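Local coordinates for protein putative aminooxidase (Propionibacterium acnes, PDB 2BA9) that isomerises polyunsaturated fatty acids, producing conjugated linoleic acid, and binds flavin-adenine dinucleotide, at residues E72-D75 against K80-G83; S274-Q279 against A381-K386. One frame throughout, in Å; residues are numbered along the deposited sequence.

Interaction 1 of 2, residues E72-D75 against K80-G83; sequences EIMD and KVDG
Met74 of helix 68-77 reaches across to Val81 and Lys80, in the loop that follows the same helix, and its thioether end makes nearly all of the contact. The loop, on its way toward strand 88-91, folds back on the last turns of the helix, a local helix-loop packing with the Met74 side chain about 12 Å from the bound FAD. Glu72 and Ile73, just before Met74, serve other sides of the helix: the carboxylate oxygen OE1 of Glu72 is hydrogen-bonded to the hydroxyl of Tyr24, and Ile73 is buried. Met74 itself leaves the helix toward the loop. Its CG stands anti to the carbonyl carbon (chi1 -67°), and the bend at the sulfur (chi3 -83°) turns the methyl group so that both SD and CE come up to one branch of Val81. Met74 CE lies 3.7 Å from Val81 CG2, and Met74 SD is 3.8 Å from the same methyl, while the sulfur also passes 4.2 Å from the carbonyl carbon C of Lys80. These are dispersion contacts, the two side chains meeting at a slant.

A thin polar link is added by a water that lies 2.9 Å from Met74 O and can donate to it, though it has other acceptors in reach, and that takes a weak bond from Lys80 NZ. Asp75 OD1 is tied back to Gln71 NE2. Trp199 and Trp201, in a nearby loop, touch both Met74 and Val81 and complete the apolar patch, while on another side of helix 68-77 Ile73 packs against helices 204-215 and 408-423.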
ATOM      1  N   GLU A  72      -2.010   8.682  15.641  1.00 25.86           N
ATOM      2  CA  GLU A  72      -1.296   8.268  16.864  1.00 26.11           C
ATOM      3  C   GLU A  72       0.231   8.331  16.710  1.00 26.25           C
ATOM      4  O   GLU A  72       0.956   8.677  17.667  1.00 25.31           O
ATOM      5  CB  GLU A  72      -1.694   6.855  17.267  1.00 26.21           C
ATOM      6  CG  GLU A  72      -2.967   6.767  18.079  1.00 27.68           C
ATOM      7  CD  GLU A  72      -3.314   5.334  18.411  1.00 29.31           C
ATOM      8  OE1 GLU A  72      -2.384   4.531  18.637  1.00 29.34           O
ATOM      9  OE2 GLU A  72      -4.516   5.007  18.431  1.00 33.03           O
ATOM     10  N   ILE A  73       0.695   7.980  15.511  1.00 26.28           N
ATOM     11  CA  ILE A  73       2.110   8.024  15.167  1.00 26.68           C
ATOM     12  C   ILE A  73       2.604   9.461  15.157  1.00 27.09           C
ATOM     13  O   ILE A  73       3.648   9.747  15.744  1.00 28.09           O
ATOM     14  CB  ILE A  73       2.407   7.338  13.797  1.00 26.52           C
ATOM     15  CG1 ILE A  73       2.158   5.830  13.887  1.00 26.98           C
ATOM     16  CG2 ILE A  73       3.844   7.590  13.361  1.00 26.14           C
ATOM     17  CD1 ILE A  73       2.294   5.090  12.555  1.00 26.94           C
ATOM     18  N   MET A  74       1.856  10.373  14.523  1.00 27.22           N
ATOM     19  CA  MET A  74       2.219  11.804  14.521  1.00 26.72           C
ATOM     20  C   MET A  74       2.235  12.413  15.945  1.00 26.21           C
ATOM     21  O   MET A  74       3.057  13.285  16.241  1.00 26.12           O
ATOM     22  CB  MET A  74       1.278  12.620  13.613  1.00 26.88           C
ATOM     23  CG  MET A  74       1.392  12.314  12.119  1.00 27.31           C
ATOM     24  SD  MET A  74       0.468  13.476  11.073  1.00 28.40           S
ATOM     25  CE  MET A  74      -1.176  12.766  11.144  1.00 26.81           C
ATOM     26  N   ASP A  75       1.322  11.969  16.814  1.00 25.50           N
ATOM     27  CA  ASP A  75       1.279  12.452  18.203  1.00 24.62           C
ATOM     28  C   ASP A  75       2.608  12.135  18.886  1.00 24.02           C
ATOM     29  O   ASP A  75       3.145  12.936  19.663  1.00 23.46           O
ATOM     30  CB  ASP A  75       0.171  11.782  19.023  1.00 24.41           C
ATOM     31  CG  ASP A  75      -1.230  12.114  18.547  1.00 24.39           C
ATOM     32  OD1 ASP A  75      -1.435  13.104  17.808  1.00 24.61           O
ATOM     33  OD2 ASP A  75      -2.144  11.357  18.940  1.00 22.68           O
ATOM     34  N   LYS A  80       3.234  16.994  11.717  1.00 27.09           N
ATOM     35  CA  LYS A  80       1.952  17.602  11.397  1.00 27.34           C
ATOM     36  C   LYS A  80       1.651  17.365   9.937  1.00 27.30           C
ATOM     37  O   LYS A  80       2.560  17.231   9.114  1.00 27.12           O
ATOM     38  CB  LYS A  80       1.975  19.123  11.642  1.00 27.27           C
ATOM     39  CG  LYS A  80       2.594  19.572  12.956  1.00 28.36           C
ATOM     40  CD  LYS A  80       1.737  19.189  14.147  1.00 29.86           C
ATOM     41  CE  LYS A  80       2.286  19.758  15.446  1.00 30.08           C
ATOM     42  NZ  LYS A  80       1.473  19.303  16.622  1.00 30.61           N
ATOM     43  N   VAL A  81       0.360  17.349   9.621  1.00 27.66           N
ATOM     44  CA  VAL A  81      -0.102  17.345   8.239  1.00 27.99           C
ATOM     45  C   VAL A  81       0.127  18.760   7.689  1.00 27.66           C
ATOM     46  O   VAL A  81      -0.647  19.670   7.977  1.00 27.76           O
ATOM     47  CB  VAL A  81      -1.600  16.927   8.160  1.00 28.03           C
ATOM     48  CG1 VAL A  81      -2.115  17.002   6.712  1.00 28.96           C
ATOM     49  CG2 VAL A  81      -1.789  15.532   8.731  1.00 27.65           C
ATOM     50  N   ASP A  82       1.202  18.943   6.928  1.00 27.56           N
ATOM     51  CA  ASP A  82       1.615  20.288   6.493  1.00 27.54           C
ATOM     52  C   ASP A  82       2.043  20.376   5.025  1.00 27.64           C
ATOM     53  O   ASP A  82       2.694  21.324   4.637  1.00 27.03           O
ATOM     54  CB  ASP A  82       2.738  20.819   7.408  1.00 27.05           C
ATOM     55  CG  ASP A  82       3.964  19.879   7.475  1.00 27.12           C
ATOM     56  OD1 ASP A  82       4.048  18.909   6.687  1.00 27.35           O
ATOM     57  OD2 ASP A  82       4.854  20.115   8.328  1.00 23.93           O
ATOM     58  N   GLY A  83       1.656  19.398   4.210  1.00 28.45           N
ATOM     59  CA  GLY A  83       2.060  19.352   2.807  1.00 28.81           C
ATOM     60  C   GLY A  83       1.212  20.225   1.889  1.00 29.57           C
ATOM     61  O   GLY A  83       0.199  20.790   2.307  1.00 29.13           O
TER
HETATM   62  O   HOH W   1       2.066  15.967  16.432  1.00 34.33           O

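Interaction 2 of 2, residues S274-Q279 against A381-K386; sequences SKIIHQ and AGWYEK
Trp383, in the first turn of helix 383-389, packs its indole against Lys275 and Ile276, on the chain between helix 267-273 and the body of strand 277-288 of the mixed sheet. Helix 383-389 follows helix 376-380 after a Schellman motif at Gly382, whose positive phi (108°) suits glycine. The same residue is the N-cap of the new helix, and its carbonyl oxygen accepts from Lys386 N at 3.1 Å and, weakly, from Glu385 N.

The apolar contacts come from two directions. Lys275 offers its aliphatic chain to the pyrrole end of the indole: CD lies at the ring edge, near its plane, 3.7 Å from Trp383 CD1, and Lys275 CB is 3.9 Å from Trp383 NE1. The two side chains run past one another in opposite senses, and the bend at the end of the lysine chain swings NZ off the line of the methylenes; the ammonium makes a cation-pi contact with Tyr272. Ile276 approaches the benzo end obliquely through CG1, which is 3.9 Å from Trp383 CZ2. Ile276 also touches Pro372 on strand 359-373 and Leu256 on helix 256-259, and the indole itself touches Val374 and Ile402.

Aromatic contacts continue within the helix and beyond. Trp383 CE3 stands over the centre of the Tyr384 ring, 3.6 Å above its plane, and the Tyr272 ring meets that of Trp383 at about 55°.

The polar part of the indole is served by the end of helix 267-273. With CG anti to the backbone N (chi1 -158°), the ring is carried toward Lys275 and Ile276, and Trp383 NE1 donates a hydrogen bond to the carbonyl oxygen of Tyr272.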
ATOM      1  N   SER A 274       3.184 -19.213  -1.364  1.00 25.16           N
ATOM      2  CA  SER A 274       3.379 -19.355  -2.815  1.00 25.33           C
ATOM      3  C   SER A 274       2.208 -18.851  -3.635  1.00 25.53           C
ATOM      4  O   SER A 274       2.359 -18.660  -4.839  1.00 26.08           O
ATOM      5  CB  SER A 274       3.605 -20.819  -3.215  1.00 25.41           C
ATOM      6  OG  SER A 274       4.787 -21.347  -2.650  1.00 27.09           O
ATOM      7  N   LYS A 275       1.038 -18.673  -3.015  1.00 25.33           N
ATOM      8  CA  LYS A 275      -0.144 -18.175  -3.723  1.00 25.09           C
ATOM      9  C   LYS A 275      -0.215 -16.647  -3.799  1.00 24.84           C
ATOM     10  O   LYS A 275      -1.073 -16.099  -4.510  1.00 23.96           O
ATOM     11  CB  LYS A 275      -1.421 -18.662  -3.048  1.00 25.14           C
ATOM     12  CG  LYS A 275      -1.600 -20.169  -2.995  1.00 25.19           C
ATOM     13  CD  LYS A 275      -2.777 -20.521  -2.085  1.00 24.64           C
ATOM     14  CE  LYS A 275      -2.877 -21.998  -1.804  1.00 23.22           C
ATOM     15  NZ  LYS A 275      -3.219 -22.770  -3.006  1.00 23.06           N
ATOM     16  N   ILE A 276       0.656 -15.977  -3.045  1.00 24.77           N
ATOM     17  CA  ILE A 276       0.688 -14.518  -2.988  1.00 25.12           C
ATOM     18  C   ILE A 276       1.057 -13.982  -4.368  1.00 25.30           C
ATOM     19  O   ILE A 276       2.007 -14.456  -4.985  1.00 25.65           O
ATOM     20  CB  ILE A 276       1.724 -13.988  -1.964  1.00 25.06           C
ATOM     21  CG1 ILE A 276       1.351 -14.420  -0.531  1.00 25.25           C
ATOM     22  CG2 ILE A 276       1.825 -12.454  -2.024  1.00 24.28           C
ATOM     23  CD1 ILE A 276       2.447 -14.166   0.486  1.00 23.26           C
ATOM     24  N   ILE A 277       0.289 -13.007  -4.831  1.00 25.75           N
ATOM     25  CA  ILE A 277       0.580 -12.281  -6.067  1.00 26.01           C
ATOM     26  C   ILE A 277       0.794 -10.812  -5.734  1.00 26.28           C
ATOM     27  O   ILE A 277       0.226 -10.293  -4.767  1.00 26.46           O
ATOM     28  CB  ILE A 277      -0.533 -12.473  -7.136  1.00 26.39           C
ATOM     29  CG1 ILE A 277      -1.939 -12.297  -6.560  1.00 26.74           C
ATOM     30  CG2 ILE A 277      -0.468 -13.869  -7.728  1.00 26.73           C
ATOM     31  CD1 ILE A 277      -3.061 -12.418  -7.623  1.00 25.86           C
ATOM     32  N   HIS A 278       1.636 -10.139  -6.517  1.00 26.50           N
ATOM     33  CA  HIS A 278       1.931  -8.733  -6.267  1.00 26.79           C
ATOM     34  C   HIS A 278       1.846  -7.911  -7.550  1.00 26.76           C
ATOM     35  O   HIS A 278       1.786  -8.456  -8.670  1.00 26.44           O
ATOM     36  CB  HIS A 278       3.303  -8.575  -5.593  1.00 27.09           C
ATOM     37  CG  HIS A 278       4.467  -8.775  -6.512  1.00 26.86           C
ATOM     38  ND1 HIS A 278       4.971 -10.021  -6.814  1.00 27.56           N
ATOM     39  CD2 HIS A 278       5.238  -7.887  -7.184  1.00 28.91           C
ATOM     40  CE1 HIS A 278       5.992  -9.893  -7.642  1.00 28.29           C
ATOM     41  NE2 HIS A 278       6.181  -8.607  -7.875  1.00 27.67           N
ATOM     42  N   GLN A 279       1.809  -6.599  -7.361  1.00 26.27           N
ATOM     43  CA  GLN A 279       1.746  -5.650  -8.452  1.00 26.02           C
ATOM     44  C   GLN A 279       3.128  -5.092  -8.728  1.00 26.26           C
ATOM     45  O   GLN A 279       3.908  -4.810  -7.811  1.00 25.95           O
ATOM     46  CB  GLN A 279       0.785  -4.502  -8.125  1.00 26.07           C
ATOM     47  CG  GLN A 279      -0.611  -4.956  -7.779  1.00 25.09           C
ATOM     48  CD  GLN A 279      -1.331  -5.545  -8.964  1.00 25.35           C
ATOM     49  OE1 GLN A 279      -1.357  -6.764  -9.149  1.00 26.30           O
ATOM     50  NE2 GLN A 279      -1.930  -4.685  -9.775  1.00 25.98           N
ATOM     51  N   ALA A 381     -11.250 -19.837  -1.053  1.00 27.64           N
ATOM     52  CA  ALA A 381     -10.808 -21.145  -0.585  1.00 27.28           C
ATOM     53  C   ALA A 381     -10.352 -21.103   0.875  1.00 27.16           C
ATOM     54  O   ALA A 381     -10.061 -22.144   1.458  1.00 27.28           O
ATOM     55  CB  ALA A 381      -9.686 -21.682  -1.487  1.00 27.38           C
ATOM     56  N   GLY A 382     -10.271 -19.899   1.445  1.00 26.80           N
ATOM     57  CA  GLY A 382     -10.038 -19.708   2.874  1.00 26.47           C
ATOM     58  C   GLY A 382      -8.664 -19.191   3.255  1.00 26.26           C
ATOM     59  O   GLY A 382      -8.301 -19.236   4.428  1.00 26.68           O
ATOM     60  N   TRP A 383      -7.911 -18.663   2.284  1.00 26.20           N
ATOM     61  CA  TRP A 383      -6.507 -18.260   2.496  1.00 26.10           C
ATOM     62  C   TRP A 383      -6.225 -17.682   3.883  1.00 25.63           C
ATOM     63  O   TRP A 383      -5.347 -18.165   4.566  1.00 25.48           O
ATOM     64  CB  TRP A 383      -6.035 -17.263   1.420  1.00 26.10           C
ATOM     65  CG  TRP A 383      -4.533 -17.213   1.256  1.00 26.28           C
ATOM     66  CD1 TRP A 383      -3.773 -17.958   0.381  1.00 26.38           C
ATOM     67  CD2 TRP A 383      -3.614 -16.369   1.965  1.00 25.46           C
ATOM     68  NE1 TRP A 383      -2.439 -17.630   0.519  1.00 25.80           N
ATOM     69  CE2 TRP A 383      -2.316 -16.663   1.482  1.00 24.67           C
ATOM     70  CE3 TRP A 383      -3.761 -15.403   2.968  1.00 26.03           C
ATOM     71  CZ2 TRP A 383      -1.186 -16.031   1.971  1.00 25.64           C
ATOM     72  CZ3 TRP A 383      -2.629 -14.764   3.446  1.00 25.86           C
ATOM     73  CH2 TRP A 383      -1.360 -15.081   2.948  1.00 25.94           C
ATOM     74  N   TYR A 384      -6.997 -16.681   4.297  1.00 26.00           N
ATOM     75  CA  TYR A 384      -6.748 -15.942   5.556  1.00 25.96           C
ATOM     76  C   TYR A 384      -7.241 -16.680   6.815  1.00 26.50           C
ATOM     77  O   TYR A 384      -6.771 -16.413   7.920  1.00 26.04           O
ATOM     78  CB  TYR A 384      -7.369 -14.532   5.491  1.00 26.08           C
ATOM     79  CG  TYR A 384      -6.670 -13.589   4.547  1.00 25.40           C
ATOM     80  CD1 TYR A 384      -5.598 -12.816   4.978  1.00 25.31           C
ATOM     81  CD2 TYR A 384      -7.076 -13.463   3.222  1.00 25.90           C
ATOM     82  CE1 TYR A 384      -4.951 -11.949   4.131  1.00 24.47           C
ATOM     83  CE2 TYR A 384      -6.415 -12.581   2.343  1.00 25.29           C
ATOM     84  CZ  TYR A 384      -5.352 -11.830   2.813  1.00 25.43           C
ATOM     85  OH  TYR A 384      -4.665 -10.954   1.991  1.00 25.87           O
ATOM     86  N   GLU A 385      -8.194 -17.597   6.654  1.00 26.79           N
ATOM     87  CA  GLU A 385      -8.571 -18.478   7.745  1.00 27.02           C
ATOM     88  C   GLU A 385      -7.363 -19.340   8.077  1.00 26.77           C
ATOM     89  O   GLU A 385      -7.009 -19.510   9.240  1.00 26.39           O
ATOM     90  CB  GLU A 385      -9.784 -19.348   7.368  1.00 27.55           C
ATOM     91  CG  GLU A 385     -11.090 -18.556   7.264  1.00 28.12           C
ATOM     92  CD  GLU A 385     -12.308 -19.443   7.132  1.00 30.44           C
ATOM     93  OE1 GLU A 385     -12.601 -20.168   8.095  1.00 30.70           O
ATOM     94  OE2 GLU A 385     -12.982 -19.403   6.077  1.00 33.14           O
ATOM     95  N   LYS A 386      -6.710 -19.855   7.039  1.00 26.67           N
ATOM     96  CA  LYS A 386      -5.491 -20.630   7.223  1.00 26.58           C
ATOM     97  C   LYS A 386      -4.369 -19.775   7.817  1.00 26.29           C
ATOM     98  O   LYS A 386      -3.842 -20.093   8.878  1.00 26.05           O
ATOM     99  CB  LYS A 386      -5.042 -21.250   5.898  1.00 26.76           C
ATOM    100  CG  LYS A 386      -3.772 -22.080   6.007  1.00 27.48           C
ATOM    101  CD  LYS A 386      -3.990 -23.400   6.772  1.00 28.47           C
ATOM    102  CE  LYS A 386      -2.947 -24.454   6.389  1.00 28.59           C
ATOM    103  NZ  LYS A 386      -3.310 -25.863   6.765  1.00 27.99           N
TER

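In the fold
The two interactions lie on opposite sides of the chain's centre, with nearest atoms about 20 Å apart, and share no helix or strand. Interaction 1 is local and partly buried, with a buried methionine against exposed loop residues: it folds a loop back on the helix just before it, and a water links the two segments weakly on the solvent side. Interaction 2 is buried and joins segments 102 residues apart, bringing the lead into a strand of the mixed sheet to a short helix through a rigid indole. Both are mainly apolar across their segments, but the indole N-H of interaction 2 bonds just outside them. The side chains of Met74 and Ile276 each lie about 12 Å from the bound FAD.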